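Local coordinates for protein peptide ABC transporter permease (Staphylococcus hominis, PDB 6EXS) that probably imports peptides, among them a thioalcohol-conjugated dipeptide that is a precursor of human axillary malodour, as a POT family transporter of the Major Facilitator Superfamily, at residues I229-A232 with I233-V237; H245-S248 with F249-S253; F368-G371 with T372-G376; G468-A471 with I472-L476. All blocks are in the same frame, centred on the assembly; numbering follows the deposited sequence.

Contact 1 of 4, residues I229-A232 with I233-V237; sequences IIVA and IVIVV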
# COMPACT_ATOMS: atom_id res chain seq x y z
N ILE A 229 -17.08 13.65 18.47
CA ILE A 229 -16.77 12.97 19.74
C ILE A 229 -15.49 12.13 19.61
O ILE A 229 -14.59 12.27 20.44
CB ILE A 229 -18.01 12.17 20.27
CG1 ILE A 229 -19.10 13.13 20.80
CG2 ILE A 229 -17.62 11.14 21.35
CD1 ILE A 229 -20.53 12.59 20.79
N ILE A 230 -15.39 11.30 18.54
CA ILE A 230 -14.23 10.43 18.25
C ILE A 230 -12.94 11.27 18.07
O ILE A 230 -11.95 10.98 18.73
CB ILE A 230 -14.51 9.45 17.08
CG1 ILE A 230 -15.55 8.39 17.50
CG2 ILE A 230 -13.21 8.77 16.58
CD1 ILE A 230 -16.30 7.72 16.36
N VAL A 231 -12.99 12.32 17.23
CA VAL A 231 -11.87 13.23 16.96
C VAL A 231 -11.44 13.98 18.24
O VAL A 231 -10.24 14.03 18.53
CB VAL A 231 -12.18 14.17 15.76
CG1 VAL A 231 -11.15 15.29 15.64
CG2 VAL A 231 -12.27 13.38 14.46
N ALA A 232 -12.41 14.51 19.03
CA ALA A 232 -12.16 15.23 20.28
C ALA A 232 -11.46 14.35 21.33
O ALA A 232 -10.50 14.82 21.95
CB ALA A 232 -13.44 15.81 20.84
N ILE A 233 -11.92 13.09 21.52
CA ILE A 233 -11.31 12.12 22.44
C ILE A 233 -9.85 11.88 22.02
O ILE A 233 -8.96 11.92 22.87
CB ILE A 233 -12.14 10.80 22.52
CG1 ILE A 233 -13.44 11.01 23.34
CG2 ILE A 233 -11.32 9.62 23.09
CD1 ILE A 233 -14.51 9.89 23.21
N VAL A 234 -9.61 11.68 20.70
CA VAL A 234 -8.30 11.46 20.09
C VAL A 234 -7.35 12.66 20.34
O VAL A 234 -6.20 12.43 20.72
CB VAL A 234 -8.43 11.08 18.59
CG1 VAL A 234 -7.09 11.15 17.86
CG2 VAL A 234 -9.05 9.69 18.43
N ILE A 235 -7.82 13.92 20.14
CA ILE A 235 -7.01 15.14 20.37
C ILE A 235 -6.72 15.33 21.88
O ILE A 235 -5.60 15.71 22.24
CB ILE A 235 -7.59 16.42 19.69
CG1 ILE A 235 -7.88 16.19 18.19
CG2 ILE A 235 -6.65 17.63 19.88
CD1 ILE A 235 -8.71 17.29 17.51
N VAL A 236 -7.72 15.04 22.76
CA VAL A 236 -7.57 15.14 24.22
C VAL A 236 -6.50 14.15 24.72
O VAL A 236 -5.59 14.56 25.44
CB VAL A 236 -8.92 15.04 24.97
CG1 VAL A 236 -8.75 14.64 26.43
CG2 VAL A 236 -9.70 16.35 24.86
N VAL A 237 -6.60 12.86 24.30
CA VAL A 237 -5.65 11.79 24.67
C VAL A 237 -4.23 12.17 24.25
O VAL A 237 -3.32 12.14 25.09
CB VAL A 237 -6.09 10.39 24.14
CG1 VAL A 237 -4.95 9.38 24.15
CG2 VAL A 237 -7.28 9.86 24.94

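Contact 2 of 4, residues H245-S248 with F249-S253; sequences HTLS and FDLIS. Unlike the reference sequence in segment 249-253: Asp-250 (reference Asn). With OLC ((2R)-2,3-dihydroxypropyl (9Z)-octadec-9-enoate), chain N.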
# COMPACT_ATOMS: atom_id res chain seq x y z
N HIS A 245 4.26 13.76 29.58
CA HIS A 245 5.44 13.05 29.07
C HIS A 245 5.27 11.51 29.03
O HIS A 245 6.25 10.77 29.17
CB HIS A 245 6.73 13.48 29.80
CG HIS A 245 6.97 14.96 29.71
ND1 HIS A 245 7.58 15.53 28.61
CD2 HIS A 245 6.63 15.94 30.58
CE1 HIS A 245 7.61 16.83 28.85
NE2 HIS A 245 7.04 17.13 30.02
N THR A 246 4.03 11.05 28.79
CA THR A 246 3.70 9.63 28.64
C THR A 246 3.29 9.34 27.17
O THR A 246 2.65 8.31 26.89
CB THR A 246 2.68 9.17 29.73
OG1 THR A 246 2.43 7.78 29.59
CG2 THR A 246 1.36 9.93 29.68
N LEU A 247 3.69 10.23 26.24
CA LEU A 247 3.39 10.10 24.81
C LEU A 247 4.56 9.49 24.04
O LEU A 247 5.57 10.16 23.78
CB LEU A 247 2.90 11.43 24.20
CG LEU A 247 2.56 11.45 22.69
CD1 LEU A 247 1.30 10.66 22.38
CD2 LEU A 247 2.40 12.86 22.19
N SER A 248 4.40 8.22 23.67
CA SER A 248 5.36 7.42 22.91
C SER A 248 4.68 6.90 21.65
O SER A 248 3.45 6.96 21.55
CB SER A 248 5.83 6.24 23.76
OG SER A 248 4.75 5.40 24.15
N PHE A 249 5.48 6.34 20.70
CA PHE A 249 4.93 5.77 19.47
C PHE A 249 4.09 4.50 19.74
O PHE A 249 3.21 4.20 18.95
CB PHE A 249 6.00 5.53 18.39
CG PHE A 249 5.37 5.35 17.03
CD1 PHE A 249 4.78 6.43 16.37
CD2 PHE A 249 5.28 4.09 16.45
CE1 PHE A 249 4.14 6.25 15.15
CE2 PHE A 249 4.63 3.92 15.23
CZ PHE A 249 4.08 5.00 14.58
N ASP A 250 4.34 3.81 20.88
CA ASP A 250 3.59 2.63 21.33
C ASP A 250 2.10 2.95 21.45
O ASP A 250 1.29 2.06 21.18
CB ASP A 250 4.13 2.09 22.66
CG ASP A 250 5.51 1.44 22.59
OD1 ASP A 250 5.96 1.12 21.47
OD2 ASP A 250 6.11 1.23 23.67
N LEU A 251 1.73 4.21 21.81
CA LEU A 251 0.34 4.65 21.89
C LEU A 251 -0.30 4.49 20.51
O LEU A 251 -1.40 3.96 20.41
CB LEU A 251 0.23 6.12 22.37
CG LEU A 251 -1.21 6.66 22.54
CD1 LEU A 251 -1.65 6.65 23.99
CD2 LEU A 251 -1.34 8.06 21.95
N ILE A 252 0.43 4.92 19.45
CA ILE A 252 -0.02 4.84 18.05
C ILE A 252 0.01 3.39 17.57
O ILE A 252 -1.01 2.90 17.12
CB ILE A 252 0.79 5.79 17.10
CG1 ILE A 252 1.10 7.18 17.75
CG2 ILE A 252 0.11 5.94 15.73
CD1 ILE A 252 -0.09 8.12 18.12
N SER A 253 1.17 2.71 17.69
CA SER A 253 1.38 1.33 17.23
C SER A 253 0.40 0.32 17.85
O SER A 253 -0.05 -0.57 17.14
CB SER A 253 2.83 0.89 17.39
OG SER A 253 3.14 0.51 18.72
C24 OLC N . 9.50 9.38 18.44
C5 OLC N . 1.25 12.36 17.36
C4 OLC N . 2.18 11.15 17.45
C3 OLC N . 3.33 11.33 18.41
C2 OLC N . 4.26 10.13 18.50
C21 OLC N . 7.56 9.47 20.05
C1 OLC N . 5.42 10.33 19.44
C22 OLC N . 8.76 10.20 19.47
O19 OLC N . 5.42 11.11 20.36
O25 OLC N . 10.31 8.40 19.06
O23 OLC N . 8.37 11.46 18.92
O20 OLC N . 6.46 9.55 19.11

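Contact 3 of 4, residues F368-G371 with T372-G376; sequences FSIG and TLLAG. With OLC ((2R)-2,3-dihydroxypropyl (9Z)-octadec-9-enoate), chain F.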
# COMPACT_ATOMS: atom_id res chain seq x y z
N PHE A 368 -3.17 -17.82 -4.41
CA PHE A 368 -2.87 -17.17 -3.13
C PHE A 368 -1.87 -18.00 -2.31
O PHE A 368 -0.95 -17.44 -1.73
CB PHE A 368 -4.15 -16.96 -2.32
CG PHE A 368 -4.74 -15.58 -2.45
CD1 PHE A 368 -5.26 -15.15 -3.67
CD2 PHE A 368 -4.83 -14.73 -1.36
CE1 PHE A 368 -5.82 -13.87 -3.80
CE2 PHE A 368 -5.39 -13.46 -1.48
CZ PHE A 368 -5.88 -13.04 -2.70
N SER A 369 -2.06 -19.33 -2.30
CA SER A 369 -1.20 -20.28 -1.61
C SER A 369 0.21 -20.26 -2.21
O SER A 369 1.18 -20.21 -1.45
CB SER A 369 -1.80 -21.68 -1.65
OG SER A 369 -3.03 -21.71 -0.95
N ILE A 370 0.33 -20.24 -3.57
CA ILE A 370 1.59 -20.17 -4.31
C ILE A 370 2.34 -18.88 -3.92
O ILE A 370 3.54 -18.94 -3.64
CB ILE A 370 1.37 -20.28 -5.84
CG1 ILE A 370 0.89 -21.69 -6.23
CG2 ILE A 370 2.64 -19.91 -6.62
CD1 ILE A 370 0.09 -21.73 -7.60
N GLY A 371 1.62 -17.76 -3.90
CA GLY A 371 2.15 -16.44 -3.55
C GLY A 371 2.71 -16.36 -2.15
O GLY A 371 3.83 -15.89 -1.97
N THR A 372 1.92 -16.83 -1.15
CA THR A 372 2.28 -16.85 0.28
C THR A 372 3.46 -17.78 0.57
O THR A 372 4.33 -17.42 1.36
CB THR A 372 1.07 -17.19 1.15
OG1 THR A 372 -0.05 -16.44 0.70
CG2 THR A 372 1.30 -16.88 2.60
N LEU A 373 3.46 -18.99 -0.05
CA LEU A 373 4.55 -19.96 0.08
C LEU A 373 5.83 -19.32 -0.42
O LEU A 373 6.86 -19.44 0.25
CB LEU A 373 4.28 -21.24 -0.73
CG LEU A 373 3.35 -22.29 -0.12
CD1 LEU A 373 2.96 -23.33 -1.16
CD2 LEU A 373 3.97 -22.96 1.11
N LEU A 374 5.76 -18.60 -1.57
CA LEU A 374 6.90 -17.89 -2.15
C LEU A 374 7.38 -16.74 -1.24
O LEU A 374 8.59 -16.57 -1.06
CB LEU A 374 6.63 -17.42 -3.59
CG LEU A 374 6.74 -18.50 -4.68
CD1 LEU A 374 6.05 -18.05 -5.95
CD2 LEU A 374 8.18 -18.82 -5.00
N ALA A 375 6.43 -15.99 -0.61
CA ALA A 375 6.77 -14.95 0.36
C ALA A 375 7.53 -15.58 1.56
O ALA A 375 8.57 -15.06 1.95
CB ALA A 375 5.53 -14.23 0.83
N GLY A 376 7.04 -16.73 2.05
CA GLY A 376 7.67 -17.47 3.14
C GLY A 376 9.03 -18.04 2.78
O GLY A 376 9.95 -18.02 3.60
C18 OLC F . 9.48 -19.51 -9.20
C10 OLC F . 14.42 -21.36 -0.51
C9 OLC F . 15.54 -21.41 0.21
C17 OLC F . 9.88 -20.46 -8.10
C11 OLC F . 14.23 -21.74 -1.95
C8 OLC F . 16.91 -21.83 -0.27
C24 OLC F . 29.39 -20.48 3.37
C16 OLC F . 10.92 -19.90 -7.13
C12 OLC F . 13.40 -20.74 -2.75
C7 OLC F . 18.01 -21.59 0.77
C15 OLC F . 11.37 -20.90 -6.08
C13 OLC F . 12.82 -21.32 -4.03
C6 OLC F . 19.42 -21.79 0.24
C14 OLC F . 12.14 -20.29 -4.92
C5 OLC F . 20.51 -21.71 1.30
C4 OLC F . 21.08 -20.31 1.51
C3 OLC F . 22.57 -20.20 1.22
C2 OLC F . 23.46 -20.38 2.45
C21 OLC F . 27.00 -19.68 3.32
C1 OLC F . 24.90 -19.99 2.22
C22 OLC F . 27.93 -20.83 3.62
O19 OLC F . 25.33 -19.55 1.19
O25 OLC F . 29.88 -19.52 4.29
O23 OLC F . 27.76 -21.27 4.98
O20 OLC F . 25.64 -20.19 3.32

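Contact 4 of 4, residues G468-A471 with I472-L476; sequences GTVA and IVITL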
# COMPACT_ATOMS: atom_id res chain seq x y z
N GLY A 468 9.14 -16.86 8.18
CA GLY A 468 9.13 -17.64 6.95
C GLY A 468 8.39 -18.96 7.10
O GLY A 468 7.53 -19.27 6.27
N THR A 469 8.69 -19.72 8.19
CA THR A 469 8.09 -21.02 8.55
C THR A 469 6.59 -20.89 8.90
O THR A 469 5.78 -21.68 8.40
CB THR A 469 8.87 -21.66 9.71
OG1 THR A 469 10.26 -21.74 9.38
CG2 THR A 469 8.33 -23.04 10.11
N VAL A 470 6.23 -19.90 9.77
CA VAL A 470 4.84 -19.63 10.18
C VAL A 470 3.98 -19.41 8.91
O VAL A 470 2.93 -20.04 8.77
CB VAL A 470 4.75 -18.47 11.23
CG1 VAL A 470 3.35 -17.85 11.29
CG2 VAL A 470 5.19 -18.94 12.61
N ALA A 471 4.47 -18.60 7.95
CA ALA A 471 3.81 -18.34 6.67
C ALA A 471 3.56 -19.64 5.90
O ALA A 471 2.43 -19.87 5.47
CB ALA A 471 4.66 -17.40 5.83
N ILE A 472 4.60 -20.51 5.76
CA ILE A 472 4.56 -21.80 5.05
C ILE A 472 3.62 -22.83 5.73
O ILE A 472 2.84 -23.46 5.03
CB ILE A 472 6.01 -22.35 4.79
CG1 ILE A 472 6.78 -21.41 3.82
CG2 ILE A 472 5.99 -23.80 4.26
CD1 ILE A 472 8.30 -21.53 3.84
N VAL A 473 3.67 -22.98 7.08
CA VAL A 473 2.82 -23.96 7.78
C VAL A 473 1.32 -23.60 7.64
O VAL A 473 0.54 -24.49 7.27
CB VAL A 473 3.22 -24.29 9.25
CG1 VAL A 473 4.57 -24.99 9.31
CG2 VAL A 473 3.20 -23.07 10.17
N ILE A 474 0.92 -22.32 7.88
CA ILE A 474 -0.48 -21.86 7.76
C ILE A 474 -0.98 -22.04 6.32
O ILE A 474 -2.13 -22.46 6.10
CB ILE A 474 -0.69 -20.41 8.29
CG1 ILE A 474 -0.18 -20.25 9.73
CG2 ILE A 474 -2.18 -19.99 8.19
CD1 ILE A 474 0.03 -18.82 10.15
N THR A 475 -0.10 -21.77 5.34
CA THR A 475 -0.42 -21.95 3.92
C THR A 475 -0.63 -23.42 3.60
O THR A 475 -1.60 -23.73 2.93
CB THR A 475 0.62 -21.26 3.03
OG1 THR A 475 0.70 -19.89 3.40
CG2 THR A 475 0.26 -21.36 1.56
N LEU A 476 0.24 -24.32 4.10
CA LEU A 476 0.09 -25.76 3.88
C LEU A 476 -1.18 -26.32 4.52
O LEU A 476 -1.80 -27.22 3.94
CB LEU A 476 1.33 -26.55 4.31
CG LEU A 476 2.59 -26.40 3.45
CD1 LEU A 476 3.80 -26.95 4.17
CD2 LEU A 476 2.43 -27.07 2.09

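Contact 1 of 4, residues I229-A232 with I233-V237
Val-231 and Ile-235 meet through their outermost methyls, CG1 of Val-231 lying 3.7 Å from CD1 of Ile-235, and the two side chains run side by side with the same heading. This is the i to i+4 spacing of an alpha-helix, here helix 217-243 of a POT family transporter. Ile-229 and Ile-233 make the second such pair, one side chain slanting across the other, with CG2 of Ile-229 3.8 Å from CD1 of Ile-233. The torsions explain which branches meet. In Val-231, CG1 is anti to the backbone N (chi1 169°), a setting that tips it toward the following turn, whereas Ile-235 has its CG1 beside its own N (chi1 -52°), which sends CD1 back to the preceding turn.

Behind these methyls, the backbone sets the spacing. Four successive amides bond to carbonyls one turn back: Ile-233 N to Ile-229 O at 3.0 Å, Val-234 N to Ile-230 O at 3.1 Å, then Ile-235 N to Val-231 O and Val-236 N to Ala-232 O, both at 2.9 Å. The next turn adds a bond from Thr-241 OG1 to Val-237 O. All the touching residues are apolar and on the surface of the chain, as expected of a membrane helix turned toward lipid. By its place in the sequence, helix 217-243 probably opens the extra helix pair that bacterial POT members carry beyond the twelve-helix MFS plan. On the inner side of the Val-231 pair, CG1 of Ile-235 closes to 3.2 Å from Val-231 O.

Contact 2 of 4, residues H245-S248 with F249-S253
Leu-247 reaches across the turn to Leu-251 while its other branch meets a bound monoolein. From CB, CG is anti to the backbone N (chi1 179°), which brings CG 3.7 Å from the lipid's ester carbonyl oxygen O19. At CG the side chain forks. CD1 lies 3.7 Å from CD2 of Leu-251, and CD2 turns to the lipid, 3.9 Å from O19. Leu-238, Thr-241 and Tyr-242 of helix 217-243 also touch this leucine.

The stretch joins helices 217-243 and 249-273 into a helical hairpin, probably the additional pair of bacterial POT transporters. His-245, with positive phi, closes the first helix in a Schellman motif, and the chain then enters helix 249-273. Leu-251 N bonds to Ser-248 O over 3.3 Å, with the donor 57° out of the carbonyl plane, a long bond that misses the lone pairs. Ser-248 OG sits 3.7 Å from CB of Asp-250, whose OD1 forms a salt bridge with Lys-453; Asp-250 differs from the reference sequence. The Phe-249 ring has Ile-252 CB over one face, displaced toward the rim, and lipid C2 near its edge, and packs on Ser-61, Ile-62 and Val-65 of helix 56-72, while Ile-252 CD1 comes 3.8 Å from lipid C4.

Contact 3 of 4, residues F368-G371 with T372-G376
Thr-372 meets Phe-368 twice at a single carbonyl. Its backbone N bonds to Phe-368 O at 3.0 Å with an N-H...O angle of 164°, and its OG1 approaches the same Phe-368 O to 2.8 Å. The hydroxyl contact follows from chi1 of -45°, which places OG1 beside the residue's own N and over the preceding turn. There the hydroxyl lies within reach of two carbonyls, Phe-368 O and Leu-294 O of helix 279-302.

The remaining bonds between 368-371 and 372-376 are alpha-helical, i+4 to i: Leu-373 N to Ser-369 O, Leu-374 N to Ile-370 O, and Ala-375 N to Gly-371 O at 2.9 Å. Ser-369 OG likewise turns to a carbonyl one turn back, that of Ala-365.

Apolar contact is carried by Ile-370 and Leu-374, whose side chains lie alongside each other and point the same way, with CG2 of Ile-370 3.9 Å from CD1 of Leu-374. The other Leu-374 methyl, CD2, touches the tail of a bound monoolein, 3.6 Å from its C16.

Of a different kind is the approach of Leu-373 to a backbone carbonyl, its CG 3.3 Å from Ser-369 O.

These turns belong to helix 364-389 of the MFS fold, and the side chain of Ala-375 is about 8 Å from the bound conjugated peptide. Phe-368 packs on Leu-291, Leu-413 and Thr-416, Ala-375 rests on Phe-298, Ile-370 and Leu-374 touch Cys-412 and Ile-405, and Ser-369, Thr-372 and Leu-373 touch Thr-475; the helix thus packs against helices 279-302, 396-418 and 460-479.

Contact 4 of 4, residues G468-A471 with I472-L476
Val-470 and Ile-474 lie alongside one another with their side chains pointing the same way, CG1 of Val-470 3.6 Å from CD1 of Ile-474. They stand one turn apart on helix 460-479, the last long helix of this MFS transporter. The match depends on different first torsions: CG1 of Val-470 is anti to its N (chi1 160°) and leans forward, and CG1 of Ile-474 sits beside its N (chi1 -54°), carrying CD1 back.

Ile-472 and Val-473 are turned to other sides of the helix. CD1 of Ile-472 runs back to within 3.4 Å of Gly-468 O, where there is no side chain to meet it. Val-473 has CG2 between its N and carbonyl carbon, and that methyl comes 3.3 Å from Val-470 O; its CG1 loosely faces CG2 of Thr-469 at 4.3 Å. Thr-469 OG1 looks the other way, bonded to Ile-465 O.

The turn is held by alpha-helical bonds, the shortest from Val-473 N to Thr-469 O at 2.8 Å. Against helix 279-302, Ala-471 packs on Ile-301 and Ile-474 on Ile-293 and Leu-297, while Ile-472 meets Leu-373 of helix 364-389. Ala-471 O takes two donors from one residue, Thr-475 OG1 at 2.7 Å and Thr-475 N at 3.2 Å, which approach from opposite faces of the carbonyl plane.

In the fold
Contacts 1 and 2 lie on the surface, on the consecutive helices 217-243 and 249-273, and brush at Val-237 CG1 and Leu-251 CD1, 4.3 Å apart. Contact 3 is buried and contact 4 partly so; their centres are about 9 Å apart, and Thr-475 links them, its OG1 3.2 Å from Thr-372 CG2 and its CG2 3.6 Å from Leu-373 CG. Contacts 1 and 3 sit on opposite sides of the chain's centre, about 40 Å between centres. The chemistry follows place: contact 1 has only aliphatic side chains, contact 2 bends the chain with lipid alongside, and contacts 3 and 4 bring threonine hydroxyls close to helix carbonyls between packed helices.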